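Local coordinates for type III secretion system effector protein ExoU (Pseudomonas fluorescens, PDB 4QMK) that probably hydrolyses membrane phospholipids as a secreted patatin-like phospholipase, localized to the plasma membrane through a domain that binds phosphatidylinositol 4,5-bisphosphate, at residues S150-L155 with Q168-L173; L197-G202 with P238-L243; E217-S220 with G224-F227; D229-S234 with F260-T265. One frame throughout, in Å; residues are numbered along the deposited sequence.

Contact 1: S150-L155 with Q168-L173; sequences SELGKL and QLLLTL
Leu-152 of helix 140-157 meets Leu-169, Leu-170 and Leu-173 of helix 166-173. This is a helix-helix contact in the patatin-like phospholipase region. The two segment axes stay 11.9 Å apart at an angle of 130°. At that spacing the backbones do not meet, and methyl groups at the ends of the leucines do the touching. Leu-152 has CG anti to its carbonyl carbon (chi1 -80°), and both of its branches are used. CD1 meets Leu-170 CD2 at 3.8 Å, the two side chains crossing at a slant. CD2 enters between two leucines one helical turn apart. It lies 3.5 Å from Leu-169 CD1 and 3.8 Å from Leu-173 CD1; the side chain of Leu-152 runs past those of Leu-169 and Leu-173 in the opposite direction. Trp-144, earlier on helix 140-157, touches Leu-152 and Leu-173. Further along, Lys-154 instead touches Asp-252, Lys-634 and Phe-636. Leu-155 ends the segment at the subunit interface. It packs on Leu-155 of the second subunit, and Leu-169 packs on Leu-169 of that subunit. Within the chain Leu-155 stands a little off the leucine cluster, its CB 4.8 Å from Leu-169 CD1.

Contact 2: L197-G202 with P238-L243; sequences LAHIAG and PAIKQL
The contact joins the late part of helix 183-201 to the loop that leads from helix 227-236 into strand 242-251, through His-199 on one side and Ala-239 and Ile-240 on the other. The imidazole of His-199 is slanted to both of its neighbours. Its CE1 is 3.6 Å from Ala-239 CB, and its ND1 is 3.7 Å from the same methyl. At the root of the ring, His-199 CG is 4.0 Å from Ile-240 CD1. The far end of the ring is held by another part of the chain, since NE2 gives a hydrogen bond to Gly-116 O. This bond and the two apolar neighbours together limit rotation of the ring. Ile-240 reaches the histidine with the end of its longer branch and also packs on Leu-230 of helix 227-236. The loop itself is closed by Lys-241. Its chain bends at chi2 (80°) and chi4 (64°), which brings NZ back to Pro-238 O at 3.0 Å, in the carbonyl plane. NZ also bonds to Val-97 O and, weakly, to Leu-94 O and Lys-95 O, so several main-chain carbonyls take up the charge of this buried lysine. Backbone bonds from Gln-242 to Lys-98 and Val-100 then start the strand pairing. The whole is a helix-loop-strand entry into the parallel part of the central mixed sheet, with helix 183-201 packed on the loop through His-199, as suits the alpha/beta fold of patatin-like phospholipases.

Contact 3: E217-S220 with G224-F227; sequences ERLS and GATF
The guanidinium of Arg-218 takes Gly-224 O at its edge, close to the plane of the group. NH2 makes the better bond, 3.1 Å from Gly-224 O with an N-H...O angle of 152°. NH1 adds a weak bond of 3.3 Å to Gly-224 O, so one carbonyl is forked between two nitrogens. NH2 approaches tilted from the carbonyl plane by 27°. The arginine gets there by leaving helix 210-221 with a straight first part and then bending at chi3 (61°). Its strongest polar partner is Asp-229 on the next helix, with which NH2 forms a salt bridge. Leu-219 meets the backbone of the same loop. Its CD2 lies 3.5 Å from Gly-224 C and 3.6 Å from Ala-225 N. Leu-219 and Ala-225 also share Ile-196 of helix 183-201 as a neighbour. Thr-226 is the N-cap of helix 227-236. Its side chain caps a backbone N of the first turn, while Asp-229 OD2 accepts from Thr-226 N; this pairing is consistent with a capping box. The contact thus ties the end of one helix to the start of the next across a short loop. Arg-218 probably polarises the Gly-224 carbonyl. The carboxylate of Asp-229, with both the guanidinium and a backbone N-H as donors, is probably stabilised as an anion.

Contact 4: D229-S234 with F260-T265; sequences DLEVLS and FNANLT
Helix 227-236 comes closest to the loop after edge strand 254-260 at Glu-231 and Ala-262, whose CA atoms are 6.7 Å apart. The loop is shaped by an Asx motif at Asn-261. Glu-231 has CG anti to its backbone N (chi1 169°) and an extended chain beyond it. This lays the side chain alongside the methyl of Ala-262. Glu-231 CB is 4.1 Å from Ala-262 CB, and Glu-231 OE2 is 3.8 Å from that CB. The direct contact is therefore small and largely van der Waals, and it lies at the surface. A water adds a polar bridge. It donates to Glu-231 OE1 at 2.9 Å and, weakly, to Ala-262 O at 3.5 Å. Arg-235, one turn further along the helix, adds a long, weak ion pair with OE1. On the helix side Ser-234 OG bonds to Glu-231 O at 2.7 Å. On the loop side Asn-261 works with both its backbone and its side chain. Asn-261 O accepts from Thr-265 N and from Thr-265 OG1, the latter at 3.2 Å. Asn-261 ND2 reaches Asn-244 OD1 on the adjacent strand 242-251, which ties the turn to the sheet. The other end of the amide is held too: Asn-261 OD1 takes Leu-264 N at 2.9 Å, nearly straight, with an N-H...O angle of 168°.

Contacts 2, 3 and 4 form a cluster, with centres 12 to 13 Å apart. Contact 1 lies off to one side, its centre 21 Å from that of contact 4 and 32 Å from that of contact 2. Gln-168 NE2 of contact 1 reaches Leu-264 O of contact 4 at 3.2 Å, probably as a hydrogen bond. Helix 227-236 connects the three clustered contacts. Leu-230 CB of contact 4 packs 3.7 Å from Lys-241 O of contact 2, and Phe-227 CZ of contact 3 lies 3.3 Å from Phe-260 CB of contact 4. Strand 242-251, entered at contact 2, pairs with strand 99-103, which leads to a probable nucleophile elbow at Ser-104.

Contact 1: S150-L155 with Q168-L173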
loop_
_atom_site.group_PDB
_atom_site.type_symbol
_atom_site.label_atom_id
_atom_site.label_comp_id
_atom_site.label_asym_id
_atom_site.label_seq_id
_atom_site.Cartn_x
_atom_site.Cartn_y
_atom_site.Cartn_z
ATOM N N SER A 150 -20.850 -3.881 13.000
ATOM C CA SER A 150 -21.942 -3.931 12.014
ATOM C C SER A 150 -21.615 -3.233 10.680
ATOM O O SER A 150 -21.787 -3.803 9.581
ATOM C CB SER A 150 -23.214 -3.340 12.582
ATOM O OG SER A 150 -24.084 -2.944 11.520
ATOM N N GLU A 151 -21.213 -1.976 10.777
ATOM C CA GLU A 151 -20.793 -1.194 9.622
ATOM C C GLU A 151 -19.760 -1.973 8.769
ATOM O O GLU A 151 -19.888 -2.089 7.541
ATOM C CB GLU A 151 -20.180 0.130 10.106
ATOM C CG GLU A 151 -21.154 1.221 10.613
ATOM C CD GLU A 151 -21.706 1.021 12.034
ATOM O OE1 GLU A 151 -21.031 0.373 12.861
ATOM O OE2 GLU A 151 -22.815 1.544 12.338
ATOM N N LEU A 152 -18.770 -2.547 9.427
ATOM C CA LEU A 152 -17.734 -3.259 8.722
ATOM C C LEU A 152 -18.204 -4.465 7.957
ATOM O O LEU A 152 -17.639 -4.812 6.896
ATOM C CB LEU A 152 -16.648 -3.711 9.688
ATOM C CG LEU A 152 -15.669 -2.629 10.047
ATOM C CD1 LEU A 152 -14.733 -3.124 11.132
ATOM C CD2 LEU A 152 -14.901 -2.209 8.817
ATOM N N GLY A 153 -19.216 -5.125 8.493
ATOM C CA GLY A 153 -19.716 -6.318 7.871
ATOM C C GLY A 153 -20.402 -5.953 6.582
ATOM O O GLY A 153 -20.142 -6.551 5.546
ATOM N N LYS A 154 -21.267 -4.947 6.656
ATOM C CA LYS A 154 -21.979 -4.505 5.483
ATOM C C LYS A 154 -21.029 -4.064 4.365
ATOM O O LYS A 154 -21.069 -4.579 3.238
ATOM C CB LYS A 154 -22.921 -3.373 5.852
ATOM C CG LYS A 154 -24.194 -3.879 6.442
ATOM C CD LYS A 154 -24.858 -2.858 7.347
ATOM C CE LYS A 154 -26.193 -3.406 7.838
ATOM N NZ LYS A 154 -26.692 -2.646 9.009
ATOM N N LEU A 155 -20.142 -3.145 4.707
ATOM C CA LEU A 155 -19.288 -2.550 3.718
ATOM C C LEU A 155 -18.535 -3.590 2.923
ATOM O O LEU A 155 -18.703 -3.690 1.700
ATOM C CB LEU A 155 -18.340 -1.580 4.377
ATOM C CG LEU A 155 -18.963 -0.254 4.830
ATOM C CD1 LEU A 155 -17.998 0.446 5.767
ATOM C CD2 LEU A 155 -19.294 0.662 3.670
ATOM N N GLN A 168 -7.769 -6.192 5.044
ATOM C CA GLN A 168 -7.332 -5.047 4.246
ATOM C C GLN A 168 -8.003 -3.745 4.650
ATOM O O GLN A 168 -7.373 -2.694 4.727
ATOM C CB GLN A 168 -7.449 -5.381 2.771
ATOM C CG GLN A 168 -6.313 -6.318 2.380
ATOM C CD GLN A 168 -6.552 -7.098 1.128
ATOM O OE1 GLN A 168 -7.680 -7.283 0.695
ATOM N NE2 GLN A 168 -5.491 -7.600 0.561
ATOM N N LEU A 169 -9.270 -3.826 4.973
ATOM C CA LEU A 169 -9.963 -2.685 5.517
ATOM C C LEU A 169 -9.419 -2.262 6.862
ATOM O O LEU A 169 -9.242 -1.100 7.085
ATOM C CB LEU A 169 -11.417 -2.997 5.724
ATOM C CG LEU A 169 -12.411 -2.267 4.853
ATOM C CD1 LEU A 169 -13.795 -2.444 5.466
ATOM C CD2 LEU A 169 -12.058 -0.785 4.796
ATOM N N LEU A 170 -9.179 -3.222 7.759
ATOM C CA LEU A 170 -8.748 -2.937 9.122
ATOM C C LEU A 170 -7.386 -2.331 9.124
ATOM O O LEU A 170 -7.102 -1.394 9.893
ATOM C CB LEU A 170 -8.761 -4.212 9.967
ATOM C CG LEU A 170 -10.145 -4.821 10.082
ATOM C CD1 LEU A 170 -10.107 -6.109 10.858
ATOM C CD2 LEU A 170 -11.079 -3.871 10.741
ATOM N N LEU A 171 -6.527 -2.874 8.269
ATOM C CA LEU A 171 -5.196 -2.318 8.078
ATOM C C LEU A 171 -5.292 -0.814 7.897
ATOM O O LEU A 171 -4.663 -0.082 8.620
ATOM C CB LEU A 171 -4.543 -2.946 6.850
ATOM C CG LEU A 171 -3.313 -2.212 6.331
ATOM C CD1 LEU A 171 -2.298 -2.111 7.434
ATOM C CD2 LEU A 171 -2.712 -2.957 5.159
ATOM N N THR A 172 -6.125 -0.347 6.960
ATOM C CA THR A 172 -6.191 1.091 6.678
ATOM C C THR A 172 -7.079 1.879 7.631
ATOM O O THR A 172 -6.949 3.078 7.695
ATOM C CB THR A 172 -6.600 1.438 5.236
ATOM O OG1 THR A 172 -8.004 1.386 5.118
ATOM C CG2 THR A 172 -5.940 0.524 4.187
ATOM N N LEU A 173 -7.974 1.223 8.357
ATOM C CA LEU A 173 -8.800 1.915 9.368
ATOM C C LEU A 173 -8.126 1.985 10.733
ATOM O O LEU A 173 -8.435 2.864 11.531
ATOM C CB LEU A 173 -10.159 1.223 9.563
ATOM C CG LEU A 173 -11.112 1.319 8.378
ATOM C CD1 LEU A 173 -12.416 0.619 8.680
ATOM C CD2 LEU A 173 -11.342 2.775 8.045
#

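Contact 2: L197-G202 with P238-L243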
loop_
_atom_site.group_PDB
_atom_site.type_symbol
_atom_site.label_atom_id
_atom_site.label_comp_id
_atom_site.label_asym_id
_atom_site.label_seq_id
_atom_site.Cartn_x
_atom_site.Cartn_y
_atom_site.Cartn_z
ATOM N N LEU A 197 16.749 -8.299 15.962
ATOM C CA LEU A 197 18.047 -7.632 15.863
ATOM C C LEU A 197 19.172 -8.569 16.279
ATOM O O LEU A 197 20.169 -8.704 15.560
ATOM C CB LEU A 197 18.071 -6.349 16.686
ATOM C CG LEU A 197 17.190 -5.247 16.103
ATOM C CD1 LEU A 197 17.224 -3.985 16.946
ATOM C CD2 LEU A 197 17.553 -4.909 14.675
ATOM N N ALA A 198 19.008 -9.207 17.435
ATOM C CA ALA A 198 19.985 -10.162 17.924
ATOM C C ALA A 198 20.290 -11.163 16.806
ATOM O O ALA A 198 21.442 -11.379 16.454
ATOM C CB ALA A 198 19.459 -10.872 19.168
ATOM N N HIS A 199 19.253 -11.750 16.225
ATOM C CA HIS A 199 19.463 -12.740 15.172
ATOM C C HIS A 199 20.177 -12.131 13.986
ATOM O O HIS A 199 21.130 -12.693 13.491
ATOM C CB HIS A 199 18.149 -13.421 14.743
ATOM C CG HIS A 199 17.643 -14.432 15.731
ATOM N ND1 HIS A 199 18.083 -15.737 15.755
ATOM C CD2 HIS A 199 16.740 -14.331 16.738
ATOM C CE1 HIS A 199 17.486 -16.394 16.737
ATOM N NE2 HIS A 199 16.668 -15.560 17.354
ATOM N N ILE A 200 19.740 -10.964 13.542
ATOM C CA ILE A 200 20.414 -10.311 12.424
ATOM C C ILE A 200 21.890 -10.147 12.753
ATOM O O ILE A 200 22.739 -10.451 11.904
ATOM C CB ILE A 200 19.793 -8.950 12.080
ATOM C CG1 ILE A 200 18.391 -9.167 11.519
ATOM C CG2 ILE A 200 20.627 -8.212 11.042
ATOM C CD1 ILE A 200 17.599 -7.892 11.285
ATOM N N ALA A 201 22.198 -9.710 13.988
ATOM C CA ALA A 201 23.596 -9.502 14.413
ATOM C C ALA A 201 24.434 -10.785 14.377
ATOM O O ALA A 201 25.640 -10.743 14.113
ATOM C CB ALA A 201 23.649 -8.869 15.800
ATOM N N GLY A 202 23.798 -11.927 14.629
ATOM C CA GLY A 202 24.500 -13.200 14.610
ATOM C C GLY A 202 24.944 -13.623 13.224
ATOM O O GLY A 202 25.702 -14.569 13.085
ATOM N N PRO A 238 17.144 -18.945 9.267
ATOM C CA PRO A 238 16.253 -20.043 9.570
ATOM C C PRO A 238 15.476 -19.914 10.874
ATOM O O PRO A 238 14.388 -20.445 10.947
ATOM C CB PRO A 238 17.181 -21.244 9.638
ATOM C CG PRO A 238 18.371 -20.855 8.837
ATOM C CD PRO A 238 18.530 -19.395 9.055
ATOM N N ALA A 239 15.995 -19.212 11.882
ATOM C CA ALA A 239 15.281 -19.072 13.142
ATOM C C ALA A 239 14.045 -18.130 13.055
ATOM O O ALA A 239 13.146 -18.232 13.871
ATOM C CB ALA A 239 16.219 -18.580 14.235
ATOM N N ILE A 240 14.041 -17.200 12.103
ATOM C CA ILE A 240 12.920 -16.309 11.901
ATOM C C ILE A 240 11.930 -16.980 10.916
ATOM O O ILE A 240 12.326 -17.510 9.876
ATOM C CB ILE A 240 13.331 -14.983 11.269
ATOM C CG1 ILE A 240 14.559 -14.355 11.939
ATOM C CG2 ILE A 240 12.166 -14.015 11.329
ATOM C CD1 ILE A 240 14.386 -14.070 13.409
ATOM N N LYS A 241 10.646 -16.914 11.236
ATOM C CA LYS A 241 9.637 -17.628 10.490
ATOM C C LYS A 241 8.614 -16.731 9.834
ATOM O O LYS A 241 8.313 -15.668 10.322
ATOM C CB LYS A 241 8.876 -18.485 11.465
ATOM C CG LYS A 241 9.561 -19.760 11.876
ATOM C CD LYS A 241 10.630 -19.631 12.924
ATOM C CE LYS A 241 11.226 -20.992 13.293
ATOM N NZ LYS A 241 11.943 -21.683 12.181
ATOM N N GLN A 242 8.009 -17.169 8.761
ATOM C CA GLN A 242 6.896 -16.373 8.240
ATOM C C GLN A 242 5.770 -16.491 9.230
ATOM O O GLN A 242 5.742 -17.439 10.032
ATOM C CB GLN A 242 6.437 -16.858 6.897
ATOM C CG GLN A 242 7.523 -16.839 5.862
ATOM C CD GLN A 242 7.060 -17.478 4.602
ATOM O OE1 GLN A 242 5.948 -17.247 4.143
ATOM N NE2 GLN A 242 7.875 -18.328 4.065
ATOM N N LEU A 243 4.837 -15.556 9.177
ATOM C CA LEU A 243 3.783 -15.525 10.185
ATOM C C LEU A 243 2.431 -15.306 9.571
ATOM O O LEU A 243 2.301 -14.467 8.675
ATOM C CB LEU A 243 4.069 -14.405 11.172
ATOM C CG LEU A 243 3.006 -14.081 12.241
ATOM C CD1 LEU A 243 2.862 -15.237 13.208
ATOM C CD2 LEU A 243 3.414 -12.842 12.993
#

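Contact 3: E217-S220 with G224-F227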
loop_
_atom_site.group_PDB
_atom_site.type_symbol
_atom_site.label_atom_id
_atom_site.label_comp_id
_atom_site.label_asym_id
_atom_site.label_seq_id
_atom_site.Cartn_x
_atom_site.Cartn_y
_atom_site.Cartn_z
ATOM N N GLU A 217 17.977 -1.436 10.107
ATOM C CA GLU A 217 18.010 0.008 10.334
ATOM C C GLU A 217 16.648 0.498 10.764
ATOM O O GLU A 217 16.499 1.144 11.801
ATOM C CB GLU A 217 18.451 0.749 9.063
ATOM C CG GLU A 217 19.893 0.485 8.654
ATOM C CD GLU A 217 20.904 0.970 9.688
ATOM O OE1 GLU A 217 20.518 1.719 10.617
ATOM O OE2 GLU A 217 22.094 0.612 9.568
ATOM N N ARG A 218 15.656 0.158 9.953
ATOM C CA ARG A 218 14.282 0.557 10.196
ATOM C C ARG A 218 13.844 0.176 11.606
ATOM O O ARG A 218 13.163 0.941 12.274
ATOM C CB ARG A 218 13.357 -0.055 9.139
ATOM C CG ARG A 218 12.050 0.706 8.978
ATOM C CD ARG A 218 11.139 0.104 7.908
ATOM N NE ARG A 218 10.761 -1.285 8.226
ATOM C CZ ARG A 218 9.897 -1.641 9.181
ATOM N NH1 ARG A 218 9.301 -0.730 9.951
ATOM N NH2 ARG A 218 9.649 -2.920 9.386
ATOM N N LEU A 219 14.265 -0.991 12.066
ATOM C CA LEU A 219 13.875 -1.469 13.392
ATOM C C LEU A 219 14.615 -0.782 14.539
ATOM O O LEU A 219 14.030 -0.514 15.585
ATOM C CB LEU A 219 14.053 -2.985 13.476
ATOM C CG LEU A 219 13.101 -3.805 12.579
ATOM C CD1 LEU A 219 13.479 -5.273 12.589
ATOM C CD2 LEU A 219 11.656 -3.629 12.991
ATOM N N SER A 220 15.903 -0.491 14.318
ATOM C CA SER A 220 16.749 0.183 15.316
ATOM C C SER A 220 16.124 1.490 15.739
ATOM O O SER A 220 15.950 1.737 16.933
ATOM C CB SER A 220 18.135 0.441 14.767
ATOM O OG SER A 220 18.726 -0.773 14.390
ATOM N N GLY A 224 8.374 -1.208 14.008
ATOM C CA GLY A 224 8.037 -2.579 14.381
ATOM C C GLY A 224 8.183 -3.491 13.195
ATOM O O GLY A 224 8.175 -3.036 12.061
ATOM N N ALA A 225 8.329 -4.782 13.443
ATOM C CA ALA A 225 8.398 -5.739 12.342
ATOM C C ALA A 225 7.034 -5.902 11.642
ATOM O O ALA A 225 5.975 -5.878 12.292
ATOM C CB ALA A 225 8.865 -7.088 12.847
ATOM N N THR A 226 7.081 -6.034 10.321
ATOM C CA THR A 226 5.894 -6.321 9.541
ATOM C C THR A 226 5.970 -7.744 9.059
ATOM O O THR A 226 7.000 -8.401 9.193
ATOM C CB THR A 226 5.768 -5.432 8.314
ATOM O OG1 THR A 226 6.961 -5.540 7.518
ATOM C CG2 THR A 226 5.532 -3.992 8.721
ATOM N N PHE A 227 4.878 -8.215 8.478
ATOM C CA PHE A 227 4.813 -9.544 7.918
ATOM C C PHE A 227 5.799 -9.696 6.775
ATOM O O PHE A 227 6.381 -10.744 6.618
ATOM C CB PHE A 227 3.390 -9.846 7.397
ATOM C CG PHE A 227 2.347 -9.950 8.483
ATOM C CD1 PHE A 227 2.126 -11.109 9.120
ATOM C CD2 PHE A 227 1.614 -8.880 8.842
ATOM C CE1 PHE A 227 1.188 -11.216 10.131
ATOM C CE2 PHE A 227 0.657 -8.973 9.859
ATOM C CZ PHE A 227 0.441 -10.139 10.485
#

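Contact 4: D229-S234 with F260-T265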
loop_
_atom_site.group_PDB
_atom_site.type_symbol
_atom_site.label_atom_id
_atom_site.label_comp_id
_atom_site.label_asym_id
_atom_site.label_seq_id
_atom_site.Cartn_x
_atom_site.Cartn_y
_atom_site.Cartn_z
ATOM N N ASP A 229 8.672 -8.199 6.488
ATOM C CA ASP A 229 10.012 -8.304 7.017
ATOM C C ASP A 229 10.282 -9.718 7.364
ATOM O O ASP A 229 11.358 -10.238 7.078
ATOM C CB ASP A 229 10.189 -7.477 8.294
ATOM C CG ASP A 229 10.205 -6.012 8.036
ATOM O OD1 ASP A 229 10.604 -5.612 6.911
ATOM O OD2 ASP A 229 9.798 -5.250 8.945
ATOM N N LEU A 230 9.330 -10.324 8.063
ATOM C CA LEU A 230 9.472 -11.701 8.477
ATOM C C LEU A 230 9.719 -12.619 7.283
ATOM O O LEU A 230 10.682 -13.350 7.275
ATOM C CB LEU A 230 8.254 -12.139 9.305
ATOM C CG LEU A 230 8.204 -11.621 10.755
ATOM C CD1 LEU A 230 7.034 -12.226 11.502
ATOM C CD2 LEU A 230 9.459 -11.965 11.506
ATOM N N GLU A 231 8.893 -12.526 6.253
ATOM C CA GLU A 231 9.091 -13.318 5.034
ATOM C C GLU A 231 10.517 -13.174 4.469
ATOM O O GLU A 231 11.181 -14.164 4.190
ATOM C CB GLU A 231 8.086 -12.896 3.968
ATOM C CG GLU A 231 8.334 -13.448 2.569
ATOM C CD GLU A 231 7.607 -12.609 1.518
ATOM O OE1 GLU A 231 8.087 -11.486 1.213
ATOM O OE2 GLU A 231 6.558 -13.067 0.991
ATOM N N VAL A 232 10.951 -11.937 4.275
ATOM C CA VAL A 232 12.293 -11.627 3.762
ATOM C C VAL A 232 13.410 -12.171 4.656
ATOM O O VAL A 232 14.342 -12.853 4.188
ATOM C CB VAL A 232 12.481 -10.113 3.625
ATOM C CG1 VAL A 232 13.939 -9.781 3.402
ATOM C CG2 VAL A 232 11.628 -9.572 2.473
ATOM N N LEU A 233 13.280 -11.908 5.947
ATOM C CA LEU A 233 14.240 -12.372 6.902
ATOM C C LEU A 233 14.336 -13.889 6.968
ATOM O O LEU A 233 15.431 -14.423 7.168
ATOM C CB LEU A 233 13.860 -11.848 8.271
ATOM C CG LEU A 233 14.090 -10.383 8.513
ATOM C CD1 LEU A 233 13.647 -10.028 9.924
ATOM C CD2 LEU A 233 15.555 -10.065 8.318
ATOM N N SER A 234 13.193 -14.584 6.847
ATOM C CA SER A 234 13.173 -16.072 6.903
ATOM C C SER A 234 14.001 -16.724 5.784
ATOM O O SER A 234 14.532 -17.810 5.961
ATOM C CB SER A 234 11.736 -16.636 6.879
ATOM O OG SER A 234 11.124 -16.525 5.587
ATOM N N PHE A 260 -4.191 -11.984 8.505
ATOM C CA PHE A 260 -3.069 -11.112 8.286
ATOM C C PHE A 260 -1.883 -11.995 7.934
ATOM O O PHE A 260 -1.658 -12.989 8.591
ATOM C CB PHE A 260 -2.739 -10.376 9.561
ATOM C CG PHE A 260 -3.840 -9.491 10.082
ATOM C CD1 PHE A 260 -4.055 -8.243 9.530
ATOM C CD2 PHE A 260 -4.572 -9.868 11.134
ATOM C CE1 PHE A 260 -5.073 -7.431 9.978
ATOM C CE2 PHE A 260 -5.590 -9.067 11.617
ATOM C CZ PHE A 260 -5.844 -7.849 11.030
ATOM N N ASN A 261 -1.130 -11.632 6.920
ATOM C CA ASN A 261 0.090 -12.333 6.517
ATOM C C ASN A 261 0.836 -11.546 5.406
ATOM O O ASN A 261 0.390 -10.465 4.991
ATOM C CB ASN A 261 -0.234 -13.742 6.046
ATOM C CG ASN A 261 -1.141 -13.777 4.790
ATOM O OD1 ASN A 261 -1.211 -12.824 3.986
ATOM N ND2 ASN A 261 -1.846 -14.875 4.643
ATOM N N ALA A 262 1.935 -12.082 4.897
ATOM C CA ALA A 262 2.747 -11.317 3.937
ATOM C C ALA A 262 2.051 -11.076 2.608
ATOM O O ALA A 262 2.337 -10.093 1.918
ATOM C CB ALA A 262 4.079 -11.975 3.710
ATOM N N ASN A 263 1.128 -11.952 2.252
ATOM C CA ASN A 263 0.432 -11.810 0.989
ATOM C C ASN A 263 -0.717 -10.775 0.998
ATOM O O ASN A 263 -0.832 -9.972 0.066
ATOM C CB ASN A 263 -0.003 -13.189 0.493
ATOM C CG ASN A 263 1.188 -14.041 0.025
ATOM O OD1 ASN A 263 2.362 -13.630 0.136
ATOM N ND2 ASN A 263 0.895 -15.232 -0.489
ATOM N N LEU A 264 -1.526 -10.736 2.054
ATOM C CA LEU A 264 -2.647 -9.779 2.120
ATOM C C LEU A 264 -2.318 -8.437 2.753
ATOM O O LEU A 264 -2.936 -7.412 2.410
ATOM C CB LEU A 264 -3.785 -10.389 2.936
ATOM C CG LEU A 264 -4.596 -11.551 2.374
ATOM C CD1 LEU A 264 -5.113 -12.450 3.487
ATOM C CD2 LEU A 264 -5.743 -11.009 1.534
ATOM N N THR A 265 -1.395 -8.449 3.726
ATOM C CA THR A 265 -1.099 -7.267 4.568
ATOM C C THR A 265 0.407 -7.198 4.849
ATOM O O THR A 265 0.829 -7.096 5.997
ATOM C CB THR A 265 -1.849 -7.363 5.908
ATOM O OG1 THR A 265 -1.320 -8.449 6.713
ATOM C CG2 THR A 265 -3.286 -7.631 5.659
HETATM O O HOH W 1 5.604 -10.106 0.696
#